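PDB 2R78: sensor protein from Geobacter sulfurreducens PCA, which probably acts as a sensor histidine kinase, passing phosphate from ATP to a protein histidine, and is represented here by a PAS domain. Local coordinates for residues S65-A70 with E83-W88; I24-M27 with Y33-V36. One frame throughout, in Å; residues are numbered along the deposited sequence.

Contact 1: residues S65-A70 with E83-W88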
loop_
_atom_site.group_PDB
_atom_site.type_symbol
_atom_site.label_atom_id
_atom_site.label_comp_id
_atom_site.label_asym_id
_atom_site.label_seq_id
_atom_site.Cartn_x
_atom_site.Cartn_y
_atom_site.Cartn_z
ATOM N N SER B 65 3.365 22.222 19.811
ATOM C CA SER B 65 2.881 23.216 18.840
ATOM C C SER B 65 1.382 23.197 18.650
ATOM O O SER B 65 0.816 24.170 18.137
ATOM C CB SER B 65 3.514 22.966 17.479
ATOM O OG SER B 65 3.123 21.718 16.992
ATOM N N GLY B 66 0.727 22.099 19.031
ATOM C CA GLY B 66 -0.682 21.892 18.727
ATOM C C GLY B 66 -0.963 21.220 17.403
ATOM O O GLY B 66 -2.104 20.987 17.049
ATOM N N TRP B 67 0.089 20.929 16.648
ATOM C CA TRP B 67 -0.071 20.314 15.327
ATOM C C TRP B 67 -0.790 18.949 15.470
ATOM O O TRP B 67 -1.650 18.607 14.676
ATOM C CB TRP B 67 1.286 20.115 14.654
ATOM C CG TRP B 67 1.139 19.441 13.316
ATOM C CD1 TRP B 67 0.914 20.046 12.108
ATOM C CD2 TRP B 67 1.171 18.030 13.050
ATOM N NE1 TRP B 67 0.810 19.110 11.117
ATOM C CE2 TRP B 67 0.973 17.866 11.651
ATOM C CE3 TRP B 67 1.374 16.883 13.840
ATOM C CZ2 TRP B 67 0.935 16.612 11.047
ATOM C CZ3 TRP B 67 1.359 15.656 13.223
ATOM C CH2 TRP B 67 1.146 15.527 11.844
ATOM N N ALA B 68 -0.400 18.154 16.463
ATOM C CA ALA B 68 -0.985 16.807 16.583
ATOM C C ALA B 68 -2.505 16.892 16.775
ATOM O O ALA B 68 -3.300 16.269 16.054
ATOM C CB ALA B 68 -0.296 16.054 17.691
ATOM N N ALA B 69 -2.936 17.737 17.709
ATOM C CA ALA B 69 -4.359 17.798 18.030
ATOM C C ALA B 69 -5.135 18.448 16.869
ATOM O O ALA B 69 -6.221 17.975 16.482
ATOM C CB ALA B 69 -4.563 18.562 19.340
ATOM N N ALA B 70 -4.581 19.513 16.276
ATOM C CA ALA B 70 -5.253 20.202 15.176
ATOM C C ALA B 70 -5.385 19.330 13.906
ATOM O O ALA B 70 -6.455 19.262 13.287
ATOM C CB ALA B 70 -4.580 21.561 14.871
ATOM N N GLU B 83 0.598 15.697 3.944
ATOM C CA GLU B 83 1.676 16.618 4.207
ATOM C C GLU B 83 2.920 15.899 4.687
ATOM O O GLU B 83 2.868 14.715 5.101
ATOM C CB GLU B 83 1.212 17.670 5.210
ATOM C CG GLU B 83 0.977 17.199 6.588
ATOM C CD GLU B 83 0.219 18.248 7.441
ATOM O OE1 GLU B 83 0.883 18.998 8.205
ATOM O OE2 GLU B 83 -1.037 18.358 7.300
ATOM N N GLU B 84 4.044 16.603 4.598
ATOM C CA GLU B 84 5.309 16.050 4.995
ATOM C C GLU B 84 5.556 16.327 6.464
ATOM O O GLU B 84 5.199 17.395 6.987
ATOM C CB GLU B 84 6.416 16.659 4.155
ATOM C CG GLU B 84 6.301 16.325 2.670
ATOM C CD GLU B 84 7.455 16.831 1.854
ATOM O OE1 GLU B 84 8.338 17.501 2.450
ATOM O OE2 GLU B 84 7.429 16.608 0.611
ATOM N N ARG B 85 6.201 15.369 7.121
ATOM C CA ARG B 85 6.625 15.534 8.488
ATOM C C ARG B 85 8.026 14.969 8.689
ATOM O O ARG B 85 8.347 13.926 8.150
ATOM C CB ARG B 85 5.665 14.816 9.434
ATOM C CG ARG B 85 4.318 15.439 9.453
ATOM C CD ARG B 85 4.327 16.789 10.079
ATOM N NE ARG B 85 4.495 16.809 11.543
ATOM C CZ ARG B 85 4.568 17.928 12.254
ATOM N NH1 ARG B 85 4.490 19.129 11.643
ATOM N NH2 ARG B 85 4.694 17.886 13.561
ATOM N N THR B 86 8.845 15.688 9.441
ATOM C CA THR B 86 10.124 15.159 9.931
ATOM C C THR B 86 9.869 14.334 11.198
ATOM O O THR B 86 9.039 14.730 12.039
ATOM C CB THR B 86 11.117 16.287 10.227
ATOM O OG1 THR B 86 11.373 17.044 9.025
ATOM C CG2 THR B 86 12.415 15.715 10.783
ATOM N N VAL B 87 10.511 13.166 11.259
ATOM C CA VAL B 87 10.395 12.248 12.400
ATOM C C VAL B 87 11.762 12.173 13.070
ATOM O O VAL B 87 12.781 12.104 12.381
ATOM C CB VAL B 87 9.894 10.854 11.907
ATOM C CG1 VAL B 87 10.150 9.734 12.909
ATOM C CG2 VAL B 87 8.404 10.958 11.556
ATOM N N TRP B 88 11.753 12.214 14.410
ATOM C CA TRP B 88 12.944 12.097 15.238
ATOM C C TRP B 88 12.702 10.889 16.133
ATOM O O TRP B 88 11.819 10.901 16.997
ATOM C CB TRP B 88 13.156 13.310 16.122
ATOM C CG TRP B 88 13.564 14.557 15.450
ATOM C CD1 TRP B 88 14.839 15.018 15.272
ATOM C CD2 TRP B 88 12.702 15.539 14.888
ATOM N NE1 TRP B 88 14.810 16.245 14.656
ATOM C CE2 TRP B 88 13.507 16.580 14.407
ATOM C CE3 TRP B 88 11.322 15.656 14.766
ATOM C CZ2 TRP B 88 12.965 17.711 13.809
ATOM C CZ3 TRP B 88 10.789 16.780 14.173
ATOM C CH2 TRP B 88 11.597 17.782 13.697
HETATM O O HOH W 1 4.793 20.593 15.280
#
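The guanidinium of Arg85 lies flat on one face of the Trp67 indole in a parallel cation-pi stack, the two planes only 5° apart. CZ of Arg85 sits 3.6 Å from the centroid of the six-membered ring of Trp67, and Arg85 CD adds a CH-pi contact over the same ring, 4.0 Å from its centroid. Bends at chi2 (-68°) and chi3 (-73°) fold the arginine chain so that its aliphatic part and its charged end both lie along the indole. At the ring edge, Trp67 NE1 donates to Glu83 OE1 at 2.9 Å, nearly in the indole plane but from above the carboxylate plane. One tryptophan thus engages a cation by its face and an anion by its N-H. Behind this shell, water 1 accepts from Arg85 NH2 (3.2 Å) and is hydrogen-bonded to Ser65 OG; the same hydroxyl accepts from Trp67 N at 3.2 Å, closing an ST turn at the helix start. Ser60 OG, outside the two segments, is the stronger hydrogen-bond partner of Arg85 NH2. The contact lies at the surface, where the first turn of helix 67-76 meets edge strand 81-88, which pairs with strand 94-103, while Trp56 meets the Trp67 ring.

Contact 2: residues I24-M27 with Y33-V36. With ACT (acetate ion), chain G.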
loop_
_atom_site.group_PDB
_atom_site.type_symbol
_atom_site.label_atom_id
_atom_site.label_comp_id
_atom_site.label_asym_id
_atom_site.label_seq_id
_atom_site.Cartn_x
_atom_site.Cartn_y
_atom_site.Cartn_z
ATOM N N ILE B 24 2.644 1.780 6.653
ATOM C CA ILE B 24 1.193 1.858 6.849
ATOM C C ILE B 24 0.944 1.776 8.349
ATOM O O ILE B 24 1.527 0.940 9.030
ATOM C CB ILE B 24 0.411 0.720 6.111
ATOM C CG1 ILE B 24 0.741 0.682 4.617
ATOM C CG2 ILE B 24 -1.090 0.874 6.341
ATOM C CD1 ILE B 24 0.210 -0.566 3.878
ATOM N N PHE B 25 0.101 2.666 8.856
ATOM C CA PHE B 25 -0.253 2.663 10.253
ATOM C C PHE B 25 -1.765 2.825 10.403
ATOM O O PHE B 25 -2.440 3.372 9.517
ATOM C CB PHE B 25 0.550 3.701 11.073
ATOM C CG PHE B 25 0.361 5.143 10.653
ATOM C CD1 PHE B 25 -0.630 5.929 11.223
ATOM C CD2 PHE B 25 1.218 5.731 9.723
ATOM C CE1 PHE B 25 -0.772 7.273 10.850
ATOM C CE2 PHE B 25 1.074 7.077 9.359
ATOM C CZ PHE B 25 0.068 7.826 9.905
ATOM N N ILE B 26 -2.281 2.291 11.497
ATOM C CA ILE B 26 -3.680 2.493 11.857
ATOM C C ILE B 26 -3.704 3.192 13.182
ATOM O O ILE B 26 -2.946 2.796 14.055
ATOM C CB ILE B 26 -4.457 1.149 12.037
ATOM C CG1 ILE B 26 -4.274 0.224 10.819
ATOM C CG2 ILE B 26 -5.928 1.397 12.273
ATOM C CD1 ILE B 26 -4.681 0.792 9.476
HETATM N N MSE B 27 -4.540 4.225 13.337
HETATM C CA MSE B 27 -4.735 4.814 14.672
HETATM C C MSE B 27 -6.204 5.026 14.957
HETATM O O MSE B 27 -7.019 5.026 14.045
HETATM C CB MSE B 27 -3.955 6.114 14.853
HETATM C CG MSE B 27 -4.255 7.171 13.847
HETATM SE SE MSE B 27 -2.988 8.655 14.085
HETATM C CE MSE B 27 -1.451 7.760 14.778
ATOM N N TYR B 33 -1.862 4.921 18.337
ATOM C CA TYR B 33 -1.469 3.954 17.312
ATOM C C TYR B 33 -1.989 2.558 17.694
ATOM O O TYR B 33 -1.792 2.104 18.821
ATOM C CB TYR B 33 0.031 3.965 17.075
ATOM C CG TYR B 33 0.530 5.148 16.254
ATOM C CD1 TYR B 33 0.382 5.182 14.878
ATOM C CD2 TYR B 33 1.175 6.213 16.841
ATOM C CE1 TYR B 33 0.883 6.246 14.118
ATOM C CE2 TYR B 33 1.656 7.309 16.071
ATOM C CZ TYR B 33 1.533 7.303 14.726
ATOM O OH TYR B 33 1.995 8.342 13.916
ATOM N N LEU B 34 -2.673 1.922 16.735
ATOM C CA LEU B 34 -3.319 0.594 16.904
ATOM C C LEU B 34 -2.589 -0.537 16.149
ATOM O O LEU B 34 -2.552 -1.711 16.612
ATOM C CB LEU B 34 -4.762 0.640 16.410
ATOM C CG LEU B 34 -5.790 1.583 17.070
ATOM C CD1 LEU B 34 -7.125 1.415 16.457
ATOM C CD2 LEU B 34 -5.874 1.342 18.566
ATOM N N ASP B 35 -2.019 -0.208 14.997
ATOM C CA ASP B 35 -1.184 -1.170 14.274
ATOM C C ASP B 35 -0.206 -0.428 13.383
ATOM O O ASP B 35 -0.426 0.760 13.056
ATOM C CB ASP B 35 -2.058 -2.127 13.455
ATOM C CG ASP B 35 -1.416 -3.485 13.207
ATOM O OD1 ASP B 35 -0.204 -3.685 13.539
ATOM O OD2 ASP B 35 -2.148 -4.363 12.651
ATOM N N VAL B 36 0.879 -1.114 13.030
ATOM C CA VAL B 36 1.962 -0.571 12.201
ATOM C C VAL B 36 2.589 -1.704 11.418
ATOM O O VAL B 36 2.766 -2.812 11.937
ATOM C CB VAL B 36 3.095 0.143 13.001
ATOM C CG1 VAL B 36 2.567 1.433 13.570
ATOM C CG2 VAL B 36 3.697 -0.791 14.062
HETATM C C ACT G . 3.567 11.556 14.171
HETATM O O ACT G . 3.075 10.630 14.867
HETATM O OXT ACT G . 4.084 12.521 14.813
HETATM C CH3 ACT G . 3.522 11.509 12.651
#
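A classic beta bulge interrupts the antiparallel hairpin formed by strands 23-27 and 33-36 of the PAS fold: Leu34 and Asp35 both face Ile26. Ile26 O accepts from Leu34 N at 2.8 Å and from Asp35 N at 3.3 Å, both from the same face of its carbonyl plane. The return bond, Ile26 N to Asp35 O, is nearly straight (2.9 Å, 172°). Phe25, Met27 (selenomethionine), Tyr33 and Val36 share one sheet face. There the edge of Tyr33 is turned toward the face of Phe25 in an offset edge-to-face pair (centroids 5.3 Å apart, planes at 70°), while Met27 SE stands well above the Tyr33 ring, 4.9 Å from its centroid, a Met-aromatic contact. Tyr33 CG lies anti to the carbonyl carbon (chi1 -76°), which carries the ring alongside Met27. An alanine in place of Tyr33 would probably strip the ring edge from Phe25, open a gap beside Met27 and cost the bound acetate its phenolic donor. On the other sheet face, Ile26 packs against helix 6-19 and Phe8 of the second subunit. Asp35 OD1 forms a salt bridge with Arg48 NE. The acetate, probably from the crystallisation liquor, is further held by Ser60 OG and Gly57 N; Tyr33 OH donates to its O atom at 2.7 Å.

Contact 2 closes before contact 1 opens along the chain, and both belong to the same PAS domain. Their centres are about 16 Å apart and their nearest atoms about 7 Å, so they do not touch. The five-stranded antiparallel sheet connects them: strands 33-36 and 81-88 are its two outermost strands within this chain, with 23-27, 109-115 and 94-103 between. Contact 2 is buried near the middle of the domain, whereas contact 1 fastens helix 67-76 to the far strand at the surface. From the loop before that helix, Trp56 touches both contacts, and Ser60 bonds both Arg85 of contact 1 and the acetate held by Tyr33 of contact 2.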